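Malonyl CoA-acyl carrier protein transacylase (PDB 2QC3) catalyses transfer of the malonyl group from malonyl-CoA to holo-acyl carrier protein, a step of fatty acid biosynthesis in Mycobacterium tuberculosis. Local coordinates at residues N158-Q162 with I278-E282. Residues are numbered along the deposited sequence; the frame is centred on the assembly and turned at random.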
ATOM      1  N   ASN A 158      -2.829   8.537   8.716  1.00 20.27           N
ATOM      2  CA  ASN A 158      -1.870   8.947   7.697  1.00 19.68           C
ATOM      3  C   ASN A 158      -1.019  10.176   7.996  1.00 19.65           C
ATOM      4  O   ASN A 158       0.128  10.252   7.555  1.00 20.09           O
ATOM      5  CB  ASN A 158      -2.599   9.127   6.365  1.00 18.95           C
ATOM      6  CG  ASN A 158      -3.187   7.831   5.851  1.00 19.17           C
ATOM      7  OD1 ASN A 158      -2.557   6.781   5.941  1.00 19.92           O
ATOM      8  ND2 ASN A 158      -4.393   7.898   5.293  1.00 19.28           N
ATOM      9  N   ALA A 159      -1.584  11.127   8.734  1.00 20.74           N
ATOM     10  CA  ALA A 159      -0.891  12.355   9.120  1.00 23.25           C
ATOM     11  C   ALA A 159      -1.842  13.145  10.015  1.00 24.03           C
ATOM     12  O   ALA A 159      -3.019  12.800  10.129  1.00 23.00           O
ATOM     13  CB  ALA A 159      -0.531  13.179   7.867  1.00 23.15           C
ATOM     14  N   ALA A 160      -1.348  14.201  10.652  1.00 24.92           N
ATOM     15  CA  ALA A 160      -2.218  15.003  11.507  1.00 27.20           C
ATOM     16  C   ALA A 160      -3.396  15.497  10.664  1.00 26.26           C
ATOM     17  O   ALA A 160      -3.208  16.049   9.583  1.00 26.81           O
ATOM     18  CB  ALA A 160      -1.448  16.187  12.088  1.00 29.51           C
ATOM     19  N   GLY A 161      -4.613  15.280  11.149  1.00 27.28           N
ATOM     20  CA  GLY A 161      -5.781  15.716  10.400  1.00 26.35           C
ATOM     21  C   GLY A 161      -6.083  14.867   9.177  1.00 25.75           C
ATOM     22  O   GLY A 161      -6.919  15.235   8.360  1.00 27.42           O
ATOM     23  N   GLN A 162      -5.399  13.737   9.032  1.00 24.61           N
ATOM     24  CA  GLN A 162      -5.644  12.857   7.895  1.00 24.97           C
ATOM     25  C   GLN A 162      -5.852  11.437   8.390  1.00 24.99           C
ATOM     26  O   GLN A 162      -4.894  10.693   8.615  1.00 22.58           O
ATOM     27  CB  GLN A 162      -4.480  12.897   6.901  1.00 25.26           C
ATOM     28  CG  GLN A 162      -4.333  14.229   6.176  1.00 29.41           C
ATOM     29  CD  GLN A 162      -3.285  14.180   5.080  1.00 32.71           C
ATOM     30  OE1 GLN A 162      -3.342  13.324   4.198  1.00 36.16           O
ATOM     31  NE2 GLN A 162      -2.329  15.100   5.126  1.00 33.39           N
ATOM     32  N   ILE A 278       2.561  13.276   1.698  1.00 28.13           N
ATOM     33  CA  ILE A 278       2.447  13.044   3.130  1.00 29.80           C
ATOM     34  C   ILE A 278       3.846  13.016   3.740  1.00 29.94           C
ATOM     35  O   ILE A 278       4.089  13.658   4.754  1.00 29.25           O
ATOM     36  CB  ILE A 278       1.723  11.704   3.442  1.00 29.34           C
ATOM     37  CG1 ILE A 278       0.210  11.870   3.300  1.00 30.04           C
ATOM     38  CG2 ILE A 278       2.012  11.278   4.870  1.00 28.79           C
ATOM     39  CD1 ILE A 278      -0.233  12.543   2.027  1.00 34.54           C
ATOM     40  N   ALA A 279       4.761  12.289   3.100  1.00 30.92           N
ATOM     41  CA  ALA A 279       6.136  12.172   3.582  1.00 32.60           C
ATOM     42  C   ALA A 279       6.874  13.513   3.610  1.00 34.50           C
ATOM     43  O   ALA A 279       7.742  13.728   4.459  1.00 33.38           O
ATOM     44  CB  ALA A 279       6.904  11.179   2.725  1.00 32.89           C
ATOM     45  N   LYS A 280       6.526  14.403   2.683  1.00 35.07           N
ATOM     46  CA  LYS A 280       7.145  15.728   2.605  1.00 37.89           C
ATOM     47  C   LYS A 280       6.899  16.533   3.869  1.00 37.72           C
ATOM     48  O   LYS A 280       7.798  17.195   4.381  1.00 37.54           O
ATOM     49  CB  LYS A 280       6.563  16.541   1.443  1.00 38.71           C
ATOM     50  CG  LYS A 280       7.121  16.267   0.069  1.00 40.99           C
ATOM     51  CD  LYS A 280       6.336  17.079  -0.944  1.00 40.17           C
ATOM     52  CE  LYS A 280       6.898  16.954  -2.341  1.00 40.78           C
ATOM     53  NZ  LYS A 280       8.215  17.600  -2.490  1.00 45.32           N
ATOM     54  N   ARG A 281       5.663  16.483   4.353  1.00 38.60           N
ATOM     55  CA  ARG A 281       5.269  17.246   5.525  1.00 40.57           C
ATOM     56  C   ARG A 281       6.160  17.055   6.748  1.00 41.77           C
ATOM     57  O   ARG A 281       6.387  18.000   7.504  1.00 40.92           O
ATOM     58  CB  ARG A 281       3.810  16.940   5.884  1.00 41.04           C
ATOM     59  CG  ARG A 281       3.201  17.949   6.843  1.00 43.26           C
ATOM     60  CD  ARG A 281       1.719  17.694   7.126  1.00 44.88           C
ATOM     61  NE  ARG A 281       0.846  17.980   5.987  1.00 45.01           N
ATOM     62  CZ  ARG A 281       0.557  17.113   5.020  1.00 47.27           C
ATOM     63  NH1 ARG A 281       1.067  15.889   5.039  1.00 47.88           N
ATOM     64  NH2 ARG A 281      -0.253  17.469   4.033  1.00 46.70           N
ATOM     65  N   GLU A 282       6.673  15.845   6.944  1.00 43.48           N
ATOM     66  CA  GLU A 282       7.526  15.578   8.097  1.00 44.41           C
ATOM     67  C   GLU A 282       9.001  15.677   7.729  1.00 43.99           C
ATOM     68  O   GLU A 282       9.837  16.021   8.565  1.00 44.20           O
ATOM     69  CB  GLU A 282       7.229  14.190   8.673  1.00 46.64           C
ATOM     70  CG  GLU A 282       5.743  13.868   8.809  1.00 51.11           C
ATOM     71  CD  GLU A 282       4.965  14.916   9.579  1.00 54.40           C
ATOM     72  OE1 GLU A 282       3.717  14.868   9.544  1.00 55.05           O
ATOM     73  OE2 GLU A 282       5.596  15.782  10.223  1.00 57.21           O
TER
HETATM   74  O   HOH W   1       1.208  15.439  10.389  1.00 45.76           O
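The β-hairpin of strands 153-159 and 162-166 meets helix 275-282 through A159 and Q162 against I278 and R281. I278 sends its two branches to different partners: CG2, anti to the backbone N, lies 3.4 Å from the carbonyl O of N158 and 4.4 Å from CB of A159, while CD1 comes within 3.9 Å of OE1 of Q162. NE2 of Q162 lies over a face of the R281 guanidinium, 3.3 Å from NH2. The two planes stand 87° apart; with both nitrogens donors, this is a close approach and not a hydrogen bond. R281 comes from the opposite direction to Q162; a bend at chi3 (-71°) turns its guanidinium toward the amide, with NH1 4.2 Å from CB of A159. The hairpin closes in a type II turn from A159 to Q162, with Q162 N bonded to A159 O at 2.8 Å; a classic β bulge sets N158 and A159 opposite Q162, whose O accepts from N158 N and, weakly, from A159 N. It belongs to the mixed, ferredoxin-like sheet of the small subdomain, whereas helix 275-282 follows strand 263-268 of the large subdomain's parallel sheet; W251 touches both N158 and I278. Beside the turn, a water accepts from A160 N and donates to E282 OE1 (2.7 Å), while E282 OE2 forms a salt bridge with R259. The N158 side chain lies about 7 Å from that of S92, the active-site serine by similarity.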